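Side-chain contacts in diacylglycerol lipase (Aspergillus oryzae, PDB 5XK2), which probably hydrolyses the ester bonds of mono- and diacylglycerols at a serine-hydrolase active site, seen here in a closed conformation: residues 95-100 with 118-123; 109-114 with 189-194; 229-234 with 264-269. All blocks are in the same frame, centred on the assembly; numbering follows the deposited sequence.

Contact 1: 95-100 with 118-123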
loop_
_atom_site.group_PDB
_atom_site.type_symbol
_atom_site.label_atom_id
_atom_site.label_comp_id
_atom_site.label_asym_id
_atom_site.label_seq_id
_atom_site.Cartn_x
_atom_site.Cartn_y
_atom_site.Cartn_z
ATOM N N ARG A 95 0.618 3.066 0.395
ATOM C CA ARG A 95 -0.373 3.860 -0.320
ATOM C C ARG A 95 -0.486 5.263 0.288
ATOM O O ARG A 95 -0.574 6.239 -0.443
ATOM C CB ARG A 95 -1.741 3.148 -0.365
ATOM C CG ARG A 95 -2.506 3.069 0.948
ATOM C CD ARG A 95 -3.859 2.372 0.758
ATOM N NE ARG A 95 -4.831 3.213 0.057
ATOM C CZ ARG A 95 -5.991 2.782 -0.435
ATOM N NH1 ARG A 95 -6.350 1.511 -0.305
ATOM N NH2 ARG A 95 -6.802 3.630 -1.054
ATOM N N ASN A 96 -0.432 5.387 1.608
ATOM C CA ASN A 96 -0.521 6.712 2.210
ATOM C C ASN A 96 0.705 7.555 1.895
ATOM O O ASN A 96 0.616 8.773 1.718
ATOM C CB ASN A 96 -0.725 6.601 3.719
ATOM C CG ASN A 96 -2.150 6.203 4.082
ATOM O OD1 ASN A 96 -2.989 5.978 3.202
ATOM N ND2 ASN A 96 -2.426 6.105 5.377
ATOM N N TRP A 97 1.854 6.896 1.800
ATOM C CA TRP A 97 3.100 7.581 1.488
ATOM C C TRP A 97 3.062 8.195 0.082
ATOM O O TRP A 97 3.531 9.313 -0.133
ATOM C CB TRP A 97 4.263 6.593 1.616
ATOM C CG TRP A 97 5.589 7.162 1.323
ATOM C CD1 TRP A 97 6.148 8.261 1.891
ATOM C CD2 TRP A 97 6.561 6.643 0.401
ATOM N NE1 TRP A 97 7.402 8.472 1.373
ATOM C CE2 TRP A 97 7.679 7.493 0.456
ATOM C CE3 TRP A 97 6.589 5.545 -0.471
ATOM C CZ2 TRP A 97 8.815 7.292 -0.330
ATOM C CZ3 TRP A 97 7.721 5.345 -1.251
ATOM C CH2 TRP A 97 8.817 6.213 -1.174
ATOM N N VAL A 98 2.519 7.451 -0.880
ATOM C CA VAL A 98 2.532 7.923 -2.263
ATOM C C VAL A 98 1.272 8.644 -2.745
ATOM O O VAL A 98 1.317 9.277 -3.802
ATOM C CB VAL A 98 2.798 6.749 -3.259
ATOM C CG1 VAL A 98 4.107 6.045 -2.927
ATOM C CG2 VAL A 98 1.637 5.763 -3.275
ATOM N N THR A 99 0.172 8.592 -1.991
ATOM C CA THR A 99 -1.123 9.031 -2.539
ATOM C C THR A 99 -1.153 10.516 -2.939
ATOM O O THR A 99 -1.778 10.868 -3.942
ATOM C CB THR A 99 -2.271 8.715 -1.563
ATOM O OG1 THR A 99 -2.559 7.314 -1.634
ATOM C CG2 THR A 99 -3.551 9.467 -1.931
ATOM N N ASP A 100 -0.452 11.375 -2.204
ATOM C CA ASP A 100 -0.326 12.786 -2.597
ATOM C C ASP A 100 0.509 13.011 -3.865
ATOM O O ASP A 100 0.364 14.035 -4.543
ATOM C CB ASP A 100 0.292 13.594 -1.463
ATOM C CG ASP A 100 -0.710 13.970 -0.404
ATOM O OD1 ASP A 100 -1.924 13.786 -0.635
ATOM O OD2 ASP A 100 -0.278 14.455 0.663
ATOM N N LEU A 118 11.202 16.042 3.107
ATOM C CA LEU A 118 10.647 16.650 4.316
ATOM C C LEU A 118 10.079 15.627 5.294
ATOM O O LEU A 118 10.320 15.707 6.505
ATOM C CB LEU A 118 9.550 17.655 3.948
ATOM C CG LEU A 118 8.782 18.228 5.150
ATOM C CD1 LEU A 118 9.674 19.073 6.029
ATOM C CD2 LEU A 118 7.583 19.023 4.662
ATOM N N GLY A 119 9.335 14.660 4.771
ATOM C CA GLY A 119 8.695 13.678 5.635
ATOM C C GLY A 119 9.706 12.889 6.449
ATOM O O GLY A 119 9.557 12.713 7.669
ATOM N N PHE A 120 10.732 12.381 5.777
ATOM C CA PHE A 120 11.730 11.551 6.452
ATOM C C PHE A 120 12.583 12.388 7.400
ATOM O O PHE A 120 12.954 11.929 8.495
ATOM C CB PHE A 120 12.633 10.845 5.435
ATOM C CG PHE A 120 11.914 9.888 4.535
ATOM C CD1 PHE A 120 11.036 8.937 5.054
ATOM C CD2 PHE A 120 12.127 9.923 3.168
ATOM C CE1 PHE A 120 10.377 8.049 4.198
ATOM C CE2 PHE A 120 11.481 9.046 2.316
ATOM C CZ PHE A 120 10.595 8.111 2.833
ATOM N N TRP A 121 12.894 13.618 6.994
ATOM C CA TRP A 121 13.697 14.481 7.858
ATOM C C TRP A 121 12.895 14.818 9.115
ATOM O O TRP A 121 13.430 14.816 10.217
ATOM C CB TRP A 121 14.124 15.766 7.135
ATOM C CG TRP A 121 14.979 16.663 8.023
ATOM C CD1 TRP A 121 14.630 17.874 8.552
ATOM C CD2 TRP A 121 16.306 16.392 8.488
ATOM N NE1 TRP A 121 15.675 18.379 9.306
ATOM C CE2 TRP A 121 16.710 17.486 9.280
ATOM C CE3 TRP A 121 17.202 15.333 8.295
ATOM C CZ2 TRP A 121 17.964 17.539 9.891
ATOM C CZ3 TRP A 121 18.445 15.389 8.898
ATOM C CH2 TRP A 121 18.819 16.487 9.687
ATOM N N THR A 122 11.609 15.096 8.934
ATOM C CA THR A 122 10.715 15.368 10.070
ATOM C C THR A 122 10.660 14.183 11.042
ATOM O O THR A 122 10.747 14.370 12.266
ATOM C CB THR A 122 9.298 15.717 9.580
ATOM O OG1 THR A 122 9.361 16.920 8.796
ATOM C CG2 THR A 122 8.353 15.932 10.772
ATOM N N ALA A 123 10.563 12.974 10.495
ATOM C CA ALA A 123 10.515 11.769 11.317
ATOM C C ALA A 123 11.760 11.660 12.203
ATOM O O ALA A 123 11.661 11.361 13.392
ATOM C CB ALA A 123 10.370 10.534 10.441
#
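The indole of Trp97 and the ring of Phe120 meet obliquely: the five-membered ring of the indole and the phenyl ring have centroids 5.4 Å apart and planes turned 43° against each other. The touch is narrow. Phe120 reaches in with its far carbon, CZ lying 3.5 Å from Trp97 NE1 and 3.7 Å from Trp97 CZ2, so that it sits by the pyrrole N and the adjoining benzene corner of the indole. Phe103 meets the same indole edge-to-face, while Pro181 and Leu211 pack on it from neighbouring loops; Phe120 rests on Ala157 and Leu161 of helix 154-168. With its CG anti to the backbone N (chi1 180°), Trp97 carries the indole out from helix 94-98 toward helix 118-138. The two side chains cross at about a right angle, and the backbones stay well apart, Trp97 CA and Gly119 CA being 9.3 Å from each other. The short helix 94-98, which follows strand 83-89, probably corresponds to the lid helix of class 3 fungal lipases; Trp97 near the probable Ser-His-Asp triad is consistent with a lid closed over the site. Within each segment a threonine hydroxyl turns back to a carbonyl four residues earlier. Thr99 OG1 gives a 2.6 Å hydrogen bond to Arg95 O from well above the carbonyl plane. Leu118 O is gripped twice, by Thr122 OG1 at 2.8 Å and by Thr122 N from the opposite face of its plane. Near the start of helix 94-98, Arg95 forms a salt bridge with Asp276 of the second subunit and a cation-pi contact with Tyr92 of that subunit.

Contact 2: 109-114 with 189-194; sequences GLCDGC and AEFITN
A disulfide-clasped type II beta turn, Cys111 to Cys114, lies against helix 186-195 by setting Cys111 over the ring of Phe191. Cys111 CB makes a CH-pi contact over the ring face, 4.1 Å from the Phe191 centroid and 14° off the normal. The sulfur comes in more obliquely, above the CB-CG end of the ring: Cys111 SG is 3.4 Å from Phe191 CG, a sulfur-aromatic contact. The carbonyl of Leu110 lies over the same face farther out, with Leu110 O 3.7 Å from Phe191 CZ, so one face of the phenyl carries a backbone oxygen toward CZ, the cysteine CB nearer the centre and its sulfur toward CG. A chi1 of -179° puts the Phe191 ring beside its carbonyl carbon and carries it off the helix toward the turn. The turn is closed twice, by the 2.0 Å bond between Cys111 SG and Cys114 SG and by the hydrogen bond from Cys114 N to Cys111 O; Gly113 takes the positive phi of the third position, which favours glycine. The turn belongs to the loop between strands 105-106 and 116-117, and it packs against helix 186-195, where Leu188 receives Leu110 and both cysteines, while Phe191 also touches Thr168 at the end of helix 154-168.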
loop_
_atom_site.group_PDB
_atom_site.type_symbol
_atom_site.label_atom_id
_atom_site.label_comp_id
_atom_site.label_asym_id
_atom_site.label_seq_id
_atom_site.Cartn_x
_atom_site.Cartn_y
_atom_site.Cartn_z
ATOM N N GLY A 109 20.141 21.529 7.141
ATOM C CA GLY A 109 21.235 22.224 7.800
ATOM C C GLY A 109 22.498 21.383 7.855
ATOM O O GLY A 109 23.273 21.476 8.814
ATOM N N LEU A 110 22.669 20.504 6.870
ATOM C CA LEU A 110 23.827 19.613 6.859
ATOM C C LEU A 110 25.005 19.994 5.977
ATOM O O LEU A 110 26.126 19.587 6.254
ATOM C CB LEU A 110 23.379 18.213 6.432
ATOM C CG LEU A 110 22.314 17.574 7.323
ATOM C CD1 LEU A 110 21.908 16.210 6.786
ATOM C CD2 LEU A 110 22.823 17.479 8.762
ATOM N N CYS A 111 24.761 20.807 4.954
ATOM C CA CYS A 111 25.794 21.142 3.975
ATOM C C CYS A 111 25.255 22.135 2.956
ATOM O O CYS A 111 24.042 22.366 2.870
ATOM C CB CYS A 111 26.345 19.887 3.261
ATOM S SG CYS A 111 25.160 18.572 2.765
ATOM N N ASP A 112 26.164 22.727 2.185
ATOM C CA ASP A 112 25.779 23.806 1.286
ATOM C C ASP A 112 24.878 23.309 0.152
ATOM O O ASP A 112 25.271 22.432 -0.626
ATOM C CB ASP A 112 27.020 24.465 0.681
ATOM C CG ASP A 112 27.884 25.168 1.717
ATOM O OD1 ASP A 112 27.428 25.367 2.870
ATOM O OD2 ASP A 112 29.024 25.531 1.359
ATOM N N GLY A 113 23.694 23.901 0.051
ATOM C CA GLY A 113 22.729 23.581 -0.986
ATOM C C GLY A 113 22.052 22.233 -0.781
ATOM O O GLY A 113 21.345 21.743 -1.666
ATOM N N CYS A 114 22.266 21.639 0.387
ATOM C CA CYS A 114 21.741 20.295 0.640
ATOM C C CYS A 114 20.267 20.345 1.009
ATOM O O CYS A 114 19.822 21.240 1.734
ATOM C CB CYS A 114 22.568 19.620 1.728
ATOM S SG CYS A 114 24.244 19.268 1.106
ATOM N N ALA A 189 23.216 14.039 -1.400
ATOM C CA ALA A 189 23.622 12.657 -1.666
ATOM C C ALA A 189 25.133 12.550 -1.811
ATOM O O ALA A 189 25.720 11.590 -1.334
ATOM C CB ALA A 189 22.938 12.117 -2.905
ATOM N N GLU A 190 25.773 13.547 -2.432
ATOM C CA GLU A 190 27.240 13.523 -2.535
ATOM C C GLU A 190 27.890 13.660 -1.163
ATOM O O GLU A 190 28.868 12.983 -0.851
ATOM C CB GLU A 190 27.749 14.641 -3.472
ATOM C CG GLU A 190 27.187 14.492 -4.897
ATOM C CD GLU A 190 27.669 15.574 -5.858
ATOM O OE1 GLU A 190 28.637 16.289 -5.523
ATOM O OE2 GLU A 190 27.060 15.688 -6.944
ATOM N N PHE A 191 27.342 14.540 -0.334
ATOM C CA PHE A 191 27.849 14.700 1.025
ATOM C C PHE A 191 27.778 13.394 1.824
ATOM O O PHE A 191 28.773 12.976 2.431
ATOM C CB PHE A 191 27.063 15.808 1.735
ATOM C CG PHE A 191 27.513 16.078 3.145
ATOM C CD1 PHE A 191 28.740 16.666 3.400
ATOM C CD2 PHE A 191 26.693 15.761 4.212
ATOM C CE1 PHE A 191 29.145 16.931 4.710
ATOM C CE2 PHE A 191 27.093 16.012 5.524
ATOM C CZ PHE A 191 28.316 16.591 5.773
ATOM N N ILE A 192 26.613 12.746 1.813
ATOM C CA ILE A 192 26.441 11.517 2.594
ATOM C C ILE A 192 27.357 10.416 2.060
ATOM O O ILE A 192 28.037 9.726 2.815
ATOM C CB ILE A 192 24.973 11.057 2.587
ATOM C CG1 ILE A 192 24.090 12.137 3.233
ATOM C CG2 ILE A 192 24.849 9.695 3.292
ATOM C CD1 ILE A 192 22.600 11.806 3.207
ATOM N N THR A 193 27.383 10.273 0.738
ATOM C CA THR A 193 28.231 9.284 0.082
ATOM C C THR A 193 29.686 9.416 0.523
ATOM O O THR A 193 30.354 8.436 0.849
ATOM C CB THR A 193 28.117 9.447 -1.460
ATOM O OG1 THR A 193 26.779 9.115 -1.845
ATOM C CG2 THR A 193 29.124 8.558 -2.220
ATOM N N ASN A 194 30.191 10.650 0.534
ATOM C CA ASN A 194 31.591 10.823 0.856
ATOM C C ASN A 194 31.888 10.803 2.356
ATOM O O ASN A 194 33.050 10.811 2.754
ATOM C CB ASN A 194 32.099 12.102 0.197
ATOM C CG ASN A 194 32.296 11.904 -1.295
ATOM O OD1 ASN A 194 33.055 11.042 -1.690
ATOM N ND2 ASN A 194 31.598 12.678 -2.110
#

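Contact 3: 229-234 with 264-269; sequences APDNTT and AFHSHV
Asp231 brings one carboxylate oxygen to the edge of the His266 imidazole, where His266 ND1 donates to Asp231 OD2 at 2.6 Å. The bond is fairly straight (160°), lies close to the ring plane and uses the syn lone pair of OD2; the carboxylate itself is turned 64° from the imidazole. A chi1 of 65° tucks the His266 ring between its backbone N and carbonyl carbon and leaves ND1 facing the loop 229-234. The other oxygen is tied in through water: one molecule donates both to Asp231 OD1 (2.8 Å) and to Ser267 OG (2.7 Å). Ser267 OG stands over one face of the imidazole and is also hydrogen-bonded to Asp205. Both carboxylate oxygens are thus satisfied, and the histidine ring is fixed in rotation at ND1; the negative charge would tend to favour a protonated imidazole. Trp270 packs beside Asp231, and Thr99 of the second subunit touches His266. The His-carboxylate hydrogen bond joins loop 229-234 to the segment that also carries His268, hydrogen-bonded through NE2 to Ser153 and through ND1 to Asp206 in the charge-relay geometry of the Ser-His-Asp triad of alpha/beta hydrolases, the probable active site here.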
loop_
_atom_site.group_PDB
_atom_site.type_symbol
_atom_site.label_atom_id
_atom_site.label_comp_id
_atom_site.label_asym_id
_atom_site.label_seq_id
_atom_site.Cartn_x
_atom_site.Cartn_y
_atom_site.Cartn_z
ATOM N N ALA A 229 19.191 -12.041 -6.190
ATOM C CA ALA A 229 18.657 -13.355 -5.827
ATOM C C ALA A 229 17.123 -13.392 -5.891
ATOM O O ALA A 229 16.476 -12.389 -5.600
ATOM C CB ALA A 229 19.128 -13.715 -4.424
ATOM N N PRO A 230 16.532 -14.558 -6.210
ATOM C CA PRO A 230 15.076 -14.687 -6.105
ATOM C C PRO A 230 14.582 -14.490 -4.659
ATOM O O PRO A 230 15.331 -14.727 -3.680
ATOM C CB PRO A 230 14.807 -16.130 -6.569
ATOM C CG PRO A 230 16.001 -16.499 -7.379
ATOM C CD PRO A 230 17.162 -15.794 -6.713
ATOM N N ASP A 231 13.320 -14.088 -4.520
ATOM C CA ASP A 231 12.680 -14.037 -3.208
ATOM C C ASP A 231 12.838 -15.335 -2.420
ATOM O O ASP A 231 12.715 -16.423 -2.987
ATOM C CB ASP A 231 11.173 -13.798 -3.325
ATOM C CG ASP A 231 10.810 -12.469 -3.948
ATOM O OD1 ASP A 231 11.674 -11.581 -4.084
ATOM O OD2 ASP A 231 9.614 -12.329 -4.290
ATOM N N ASN A 232 13.100 -15.202 -1.121
ATOM C CA ASN A 232 13.075 -16.336 -0.183
ATOM C C ASN A 232 14.077 -17.394 -0.587
ATOM O O ASN A 232 13.777 -18.590 -0.609
ATOM C CB ASN A 232 11.667 -16.921 -0.098
ATOM C CG ASN A 232 11.413 -17.684 1.191
ATOM O OD1 ASN A 232 12.246 -17.708 2.106
ATOM N ND2 ASN A 232 10.241 -18.298 1.275
ATOM N N THR A 233 15.278 -16.937 -0.937
ATOM C CA THR A 233 16.374 -17.848 -1.213
ATOM C C THR A 233 17.634 -17.320 -0.547
ATOM O O THR A 233 17.723 -16.146 -0.229
ATOM C CB THR A 233 16.653 -18.029 -2.735
ATOM O OG1 THR A 233 17.152 -16.800 -3.290
ATOM C CG2 THR A 233 15.396 -18.486 -3.475
ATOM N N THR A 234 18.613 -18.198 -0.378
ATOM C CA THR A 234 19.892 -17.796 0.201
ATOM C C THR A 234 20.661 -16.966 -0.814
ATOM O O THR A 234 20.897 -17.414 -1.925
ATOM C CB THR A 234 20.723 -19.022 0.609
ATOM O OG1 THR A 234 20.032 -19.736 1.644
ATOM C CG2 THR A 234 22.117 -18.595 1.113
ATOM N N ALA A 264 5.594 -5.329 -8.604
ATOM C CA ALA A 264 6.935 -5.750 -8.180
ATOM C C ALA A 264 7.106 -5.612 -6.664
ATOM O O ALA A 264 8.199 -5.812 -6.133
ATOM C CB ALA A 264 7.999 -4.958 -8.908
ATOM N N PHE A 265 6.035 -5.267 -5.954
ATOM C CA PHE A 265 6.168 -5.017 -4.534
ATOM C C PHE A 265 6.704 -6.224 -3.748
ATOM O O PHE A 265 7.375 -6.050 -2.740
ATOM C CB PHE A 265 4.842 -4.557 -3.928
ATOM C CG PHE A 265 5.018 -3.945 -2.588
ATOM C CD1 PHE A 265 5.483 -2.653 -2.470
ATOM C CD2 PHE A 265 4.804 -4.693 -1.439
ATOM C CE1 PHE A 265 5.689 -2.095 -1.233
ATOM C CE2 PHE A 265 5.007 -4.136 -0.187
ATOM C CZ PHE A 265 5.451 -2.839 -0.086
ATOM N N HIS A 266 6.454 -7.438 -4.230
ATOM C CA HIS A 266 6.996 -8.629 -3.573
ATOM C C HIS A 266 8.508 -8.492 -3.337
ATOM O O HIS A 266 9.023 -8.941 -2.319
ATOM C CB HIS A 266 6.701 -9.880 -4.411
ATOM C CG HIS A 266 7.398 -9.895 -5.736
ATOM N ND1 HIS A 266 8.605 -10.534 -5.937
ATOM C CD2 HIS A 266 7.085 -9.303 -6.916
ATOM C CE1 HIS A 266 8.990 -10.360 -7.192
ATOM N NE2 HIS A 266 8.086 -9.620 -7.807
ATOM N N SER A 267 9.202 -7.841 -4.269
ATOM C CA SER A 267 10.662 -7.684 -4.173
ATOM C C SER A 267 11.061 -6.848 -2.962
ATOM O O SER A 267 12.161 -6.982 -2.434
ATOM C CB SER A 267 11.219 -7.039 -5.444
ATOM O OG SER A 267 11.030 -7.933 -6.544
ATOM N N HIS A 268 10.151 -5.986 -2.517
ATOM C CA HIS A 268 10.453 -5.058 -1.427
ATOM C C HIS A 268 10.633 -5.745 -0.084
ATOM O O HIS A 268 11.313 -5.201 0.788
ATOM C CB HIS A 268 9.328 -4.004 -1.295
ATOM C CG HIS A 268 9.639 -2.890 -0.342
ATOM N ND1 HIS A 268 10.730 -2.059 -0.494
ATOM C CD2 HIS A 268 8.960 -2.427 0.738
ATOM C CE1 HIS A 268 10.723 -1.148 0.468
ATOM N NE2 HIS A 268 9.657 -1.349 1.227
ATOM N N VAL A 269 9.982 -6.893 0.119
ATOM C CA VAL A 269 9.981 -7.476 1.450
ATOM C C VAL A 269 11.031 -8.557 1.634
ATOM O O VAL A 269 11.185 -9.053 2.747
ATOM C CB VAL A 269 8.581 -8.025 1.823
ATOM C CG1 VAL A 269 7.544 -6.934 1.604
ATOM C CG2 VAL A 269 8.232 -9.252 0.985
HETATM O O HOH W 1 12.312 -10.337 -6.484
#

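How the contacts relate
From the N terminus, contact 1 opens at the probable lid helix 94-98 and closes at the start of helix 118-138. Contact 2 opens inside that span, in the loop 109-114, and closes much later on helix 186-195, so the two cross; they also touch, Trp121 CZ3 packing 4.1 Å from Leu110 CD1. Together they tie the probable lid helix to helix 118-138 and the disulfide loop to helix 186-195. Contact 3 follows in series, closing the stretch that runs from the loop after strand 224-227, through strand 240-243, to segment 264-269. It lies on the opposite side of the chain's centre from contact 2, and, like contact 1, it meets the second subunit.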